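Local coordinates for protein putative invasin (Yersinia pseudotuberculosis IP 31758, PDB 5N40) that is an adhesin of the invasin family that probably mediates attachment to host cells through a C-type lectin-like domain carried on immunoglobulin-like domains, at residues A104-T109 against V127-K132; P139-T144 against G176-N181. The protein carries 1 engineered substitution. All coordinates share one frame; numbering follows the deposited sequence.

Contact 1: A104-T109 against V127-K132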
loop_
_atom_site.group_PDB
_atom_site.type_symbol
_atom_site.label_atom_id
_atom_site.label_comp_id
_atom_site.label_asym_id
_atom_site.label_seq_id
_atom_site.Cartn_x
_atom_site.Cartn_y
_atom_site.Cartn_z
ATOM N N ALA A 104 -3.903 16.966 -14.942
ATOM C CA ALA A 104 -5.070 16.566 -15.704
ATOM C C ALA A 104 -6.090 15.924 -14.772
ATOM O O ALA A 104 -5.739 14.999 -14.022
ATOM C CB ALA A 104 -4.678 15.581 -16.803
ATOM N N PRO A 105 -7.336 16.385 -14.768
ATOM C CA PRO A 105 -8.366 15.661 -14.018
ATOM C C PRO A 105 -8.454 14.225 -14.510
ATOM O O PRO A 105 -8.524 13.969 -15.717
ATOM C CB PRO A 105 -9.643 16.448 -14.312
ATOM C CG PRO A 105 -9.156 17.849 -14.592
ATOM C CD PRO A 105 -7.843 17.669 -15.306
ATOM N N VAL A 106 -8.449 13.282 -13.564
ATOM C CA VAL A 106 -8.497 11.862 -13.895
ATOM C C VAL A 106 -9.466 11.130 -12.973
ATOM O O VAL A 106 -9.807 11.594 -11.882
ATOM C CB VAL A 106 -7.112 11.192 -13.809
ATOM C CG1 VAL A 106 -6.206 11.691 -14.917
ATOM C CG2 VAL A 106 -6.482 11.424 -12.434
ATOM N N ASP A 107 -9.914 9.968 -13.445
ATOM C CA ASP A 107 -10.580 8.971 -12.617
ATOM C C ASP A 107 -9.596 7.837 -12.373
ATOM O O ASP A 107 -8.943 7.364 -13.313
ATOM C CB ASP A 107 -11.838 8.402 -13.281
ATOM C CG ASP A 107 -12.883 9.454 -13.591
ATOM O OD1 ASP A 107 -13.163 10.310 -12.723
ATOM O OD2 ASP A 107 -13.434 9.394 -14.710
ATOM N N LEU A 108 -9.490 7.413 -11.126
ATOM C CA LEU A 108 -8.588 6.336 -10.752
ATOM C C LEU A 108 -9.360 5.053 -10.487
ATOM O O LEU A 108 -10.395 5.061 -9.815
ATOM C CB LEU A 108 -7.784 6.695 -9.505
ATOM C CG LEU A 108 -6.903 7.942 -9.564
ATOM C CD1 LEU A 108 -6.056 8.041 -8.301
ATOM C CD2 LEU A 108 -6.025 7.938 -10.779
ATOM N N THR A 109 -8.836 3.952 -11.012
ATOM C CA THR A 109 -9.250 2.613 -10.626
ATOM C C THR A 109 -8.083 1.945 -9.914
ATOM O O THR A 109 -6.934 2.086 -10.340
ATOM C CB THR A 109 -9.662 1.788 -11.847
ATOM O OG1 THR A 109 -10.683 2.481 -12.576
ATOM C CG2 THR A 109 -10.191 0.429 -11.422
ATOM N N VAL A 127 -2.793 0.994 -9.984
ATOM C CA VAL A 127 -3.601 2.193 -10.202
ATOM C C VAL A 127 -3.717 2.414 -11.699
ATOM O O VAL A 127 -2.701 2.434 -12.404
ATOM C CB VAL A 127 -2.972 3.429 -9.526
ATOM C CG1 VAL A 127 -3.893 4.647 -9.681
ATOM C CG2 VAL A 127 -2.656 3.163 -8.064
ATOM N N ILE A 128 -4.943 2.597 -12.186
ATOM C CA ILE A 128 -5.194 2.928 -13.583
ATOM C C ILE A 128 -5.822 4.312 -13.611
ATOM O O ILE A 128 -6.850 4.541 -12.960
ATOM C CB ILE A 128 -6.119 1.914 -14.272
ATOM C CG1 ILE A 128 -5.585 0.491 -14.103
ATOM C CG2 ILE A 128 -6.289 2.286 -15.755
ATOM C CD1 ILE A 128 -6.537 -0.575 -14.591
ATOM N N ALA A 129 -5.205 5.228 -14.350
ATOM C CA ALA A 129 -5.686 6.600 -14.478
ATOM C C ALA A 129 -6.209 6.816 -15.891
ATOM O O ALA A 129 -5.538 6.468 -16.873
ATOM C CB ALA A 129 -4.578 7.608 -14.163
ATOM N N LYS A 130 -7.408 7.374 -15.985
ATOM C CA LYS A 130 -7.989 7.790 -17.248
ATOM C C LYS A 130 -8.445 9.232 -17.119
ATOM O O LYS A 130 -8.876 9.668 -16.046
ATOM C CB LYS A 130 -9.164 6.897 -17.642
ATOM C CG LYS A 130 -8.756 5.436 -17.829
ATOM C CD LYS A 130 -9.943 4.528 -17.992
ATOM C CE LYS A 130 -9.501 3.084 -18.188
ATOM N NZ LYS A 130 -10.680 2.189 -18.270
ATOM N N TYR A 131 -8.365 9.967 -18.221
ATOM C CA TYR A 131 -8.836 11.344 -18.196
ATOM C C TYR A 131 -10.307 11.362 -17.814
ATOM O O TYR A 131 -11.104 10.543 -18.284
ATOM C CB TYR A 131 -8.616 12.021 -19.545
ATOM C CG TYR A 131 -7.158 12.150 -19.904
ATOM C CD1 TYR A 131 -6.279 12.835 -19.074
ATOM C CD2 TYR A 131 -6.652 11.576 -21.051
ATOM C CE1 TYR A 131 -4.937 12.941 -19.379
ATOM C CE2 TYR A 131 -5.313 11.687 -21.373
ATOM C CZ TYR A 131 -4.461 12.375 -20.533
ATOM O OH TYR A 131 -3.133 12.481 -20.846
ATOM N N LYS A 132 -10.658 12.303 -16.945
ATOM C CA LYS A 132 -11.917 12.236 -16.221
ATOM C C LYS A 132 -13.104 12.081 -17.167
ATOM O O LYS A 132 -13.265 12.846 -18.127
ATOM C CB LYS A 132 -12.079 13.490 -15.359
ATOM C CG LYS A 132 -13.316 13.475 -14.495
ATOM C CD LYS A 132 -13.256 14.524 -13.405
ATOM C CE LYS A 132 -12.270 14.155 -12.291
ATOM N NZ LYS A 132 -12.206 15.227 -11.241
#
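L108 and A129 face each other as a non-hydrogen-bonded antiparallel pair, and the leucine leans across so that its CD2 branch lies 3.7 Å from A129 CB. The same methyl also approaches V127, with L108 CD2 4.1 Å from V127 CG1. The small alanine leaves room for the broad leucine, while the facing sheet covers this side, A204 meeting V106, and A202 and F145 meeting V127.

The opposite face of the sheet carries D107, T109, I128 and K130, more open to solvent and more polar. At the strand's end, K132 crosses D107 at about a right angle, D107 OD1 lying 3.6 Å from the aliphatic K132 CG. With CG anti to the backbone N (chi1 -176°) and a bend at chi3, K132 carries its amine past the carboxylate to a salt bridge with D208, while D107 OD2 accepts from S133 N. Near the start of the pairing, A104 CB meets the edge of the Y131 ring, 3.7 Å from CE1.

Backbone bonds fix the register: I128 and T109 exchange two, as do D107 and K130, the link from D107 N to K130 O measuring 2.8 Å. K132 N reaches P105 O from above the carbonyl plane, at 3.0 Å, where the regular pairing ends. An edge strand paired antiparallel to its neighbour, one face buried and apolar, the other more exposed and mostly polar, is typical of an immunoglobulin-like beta-sandwich.

Contact 2: P139-T144 against G176-N181; sequences PNVKMT and GMTDAN
P139 lays its CB against the backbone of 176-181, 3.2 Å from D179 O, a fit for a compact ring that has no N-H to offer. N140 follows with a left-handed backbone (phi 67°), a conformation asparagine tolerates well. Its N donates to T178 O from above the carbonyl plane, and a water joins N140 OD1 to that same oxygen, while ND2 bonds T76. V141 N gives a fairly straight bond (164°) of 2.9 Å to T178 OG1. The threonine hydroxyl stands between its own backbone N and carbonyl carbon (chi1 56°), which turns it to this N-H; it also bonds A138 O. V141 O in turn accepts from T178 N at 3.0 Å. K142 and M177 run side by side as extended chains pointing the same way, K142 CE 3.8 Å from M177 CE, so the flexible thioether lies along part of the lysine's aliphatic stem. M143 donates its N to G176 O, and a second water bridges M143 O and G176 N. Hydroxyl and water thus supplement a short, weakly bonded backbone pairing, with T178 at its centre: its O serves N140, while its OG1 and N serve V141.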
loop_
_atom_site.group_PDB
_atom_site.type_symbol
_atom_site.label_atom_id
_atom_site.label_comp_id
_atom_site.label_asym_id
_atom_site.label_seq_id
_atom_site.Cartn_x
_atom_site.Cartn_y
_atom_site.Cartn_z
ATOM N N PRO A 139 -1.102 8.914 -19.190
ATOM C CA PRO A 139 0.272 8.589 -18.812
ATOM C C PRO A 139 0.940 9.730 -18.060
ATOM O O PRO A 139 0.555 10.895 -18.159
ATOM C CB PRO A 139 0.962 8.340 -20.156
ATOM C CG PRO A 139 0.215 9.193 -21.118
ATOM C CD PRO A 139 -1.212 9.270 -20.617
ATOM N N ASN A 140 1.954 9.354 -17.279
ATOM C CA ASN A 140 2.839 10.300 -16.599
ATOM C C ASN A 140 2.119 11.099 -15.516
ATOM O O ASN A 140 2.522 12.217 -15.180
ATOM C CB ASN A 140 3.514 11.233 -17.610
ATOM C CG ASN A 140 4.409 10.477 -18.580
ATOM O OD1 ASN A 140 5.224 9.642 -18.175
ATOM N ND2 ASN A 140 4.244 10.740 -19.868
ATOM N N VAL A 141 1.086 10.512 -14.924
ATOM C CA VAL A 141 0.359 11.125 -13.818
ATOM C C VAL A 141 1.071 10.785 -12.511
ATOM O O VAL A 141 1.220 9.606 -12.161
ATOM C CB VAL A 141 -1.099 10.650 -13.785
ATOM C CG1 VAL A 141 -1.799 11.141 -12.514
ATOM C CG2 VAL A 141 -1.858 11.125 -15.037
ATOM N N LYS A 142 1.492 11.815 -11.784
ATOM C CA LYS A 142 2.176 11.619 -10.513
ATOM C C LYS A 142 1.215 11.079 -9.457
ATOM O O LYS A 142 0.093 11.567 -9.312
ATOM C CB LYS A 142 2.788 12.937 -10.044
ATOM C CG LYS A 142 3.950 13.419 -10.906
ATOM C CD LYS A 142 4.542 14.707 -10.326
ATOM C CE LYS A 142 5.753 15.182 -11.111
ATOM N NZ LYS A 142 6.304 16.463 -10.563
ATOM N N MET A 143 1.684 10.093 -8.694
ATOM C CA MET A 143 0.853 9.357 -7.750
ATOM C C MET A 143 1.521 9.306 -6.384
ATOM O O MET A 143 2.748 9.204 -6.286
ATOM C CB MET A 143 0.604 7.928 -8.247
ATOM C CG MET A 143 -0.709 7.317 -7.772
ATOM S SD MET A 143 -2.177 8.088 -8.489
ATOM C CE MET A 143 -1.908 7.817 -10.238
ATOM N N THR A 144 0.704 9.367 -5.329
ATOM C CA THR A 144 1.157 9.114 -3.965
ATOM C C THR A 144 0.183 8.149 -3.300
ATOM O O THR A 144 -0.925 7.912 -3.790
ATOM C CB THR A 144 1.259 10.391 -3.123
ATOM O OG1 THR A 144 -0.045 10.942 -2.946
ATOM C CG2 THR A 144 2.178 11.418 -3.778
ATOM N N GLY A 176 5.965 8.163 -7.793
ATOM C CA GLY A 176 5.950 7.432 -9.049
ATOM C C GLY A 176 4.897 8.008 -9.967
ATOM O O GLY A 176 4.126 8.893 -9.587
ATOM N N MET A 177 4.880 7.487 -11.193
ATOM C CA MET A 177 4.002 7.980 -12.247
ATOM C C MET A 177 3.350 6.820 -12.975
ATOM O O MET A 177 3.920 5.735 -13.070
ATOM C CB MET A 177 4.759 8.785 -13.305
ATOM C CG MET A 177 5.136 10.180 -12.938
ATOM S SD MET A 177 6.047 10.857 -14.328
ATOM C CE MET A 177 6.502 12.457 -13.661
ATOM N N THR A 178 2.179 7.078 -13.548
ATOM C CA THR A 178 1.579 6.091 -14.437
ATOM C C THR A 178 2.402 5.967 -15.714
ATOM O O THR A 178 3.098 6.903 -16.126
ATOM C CB THR A 178 0.145 6.462 -14.785
ATOM O OG1 THR A 178 0.115 7.775 -15.349
ATOM C CG2 THR A 178 -0.737 6.423 -13.557
ATOM N N ASP A 179 2.339 4.783 -16.328
ATOM C CA ASP A 179 3.131 4.476 -17.513
ATOM C C ASP A 179 2.347 4.810 -18.782
ATOM O O ASP A 179 1.311 5.478 -18.746
ATOM C CB ASP A 179 3.594 3.013 -17.481
ATOM C CG ASP A 179 2.452 1.999 -17.610
ATOM O OD1 ASP A 179 1.314 2.368 -17.949
ATOM O OD2 ASP A 179 2.707 0.793 -17.375
ATOM N N ALA A 180 2.867 4.368 -19.937
ATOM C CA ALA A 180 2.249 4.715 -21.212
ATOM C C ALA A 180 0.810 4.228 -21.300
ATOM O O ALA A 180 0.020 4.790 -22.065
ATOM C CB ALA A 180 3.070 4.142 -22.371
ATOM N N ASN A 181 0.450 3.185 -20.545
ATOM C CA ASN A 181 -0.916 2.678 -20.518
ATOM C C ASN A 181 -1.724 3.234 -19.352
ATOM O O ASN A 181 -2.812 2.727 -19.058
ATOM C CB ASN A 181 -0.912 1.147 -20.484
ATOM C CG ASN A 181 -0.203 0.551 -21.681
ATOM O OD1 ASN A 181 -0.634 0.724 -22.821
ATOM N ND2 ASN A 181 0.885 -0.158 -21.429
HETATM O O HOH W 1 5.821 7.477 -16.927
HETATM O O HOH W 2 4.664 10.906 -7.039
#

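How the contacts relate
Coming from the N-terminal domain, the chain enters 104-109, runs out and returns through 127-132, so contact 1 closes a loop that passes through the short strand 116-118 of the other sheet before returning. Only then does 139-144 begin; the chain makes a longer excursion before 176-181 closes contact 2. The two loops therefore follow in series and neither nest nor cross. They belong to different sheets of one domain: contact 1 joins the strands 106-112 and 123-131, contact 2 the strand 142-151 and the edge 176-177. Their centres lie 10 Å apart. Y131 OH packs 3.7 Å from P139 CD, and A129 CB lies 4.1 Å from T178 CG2.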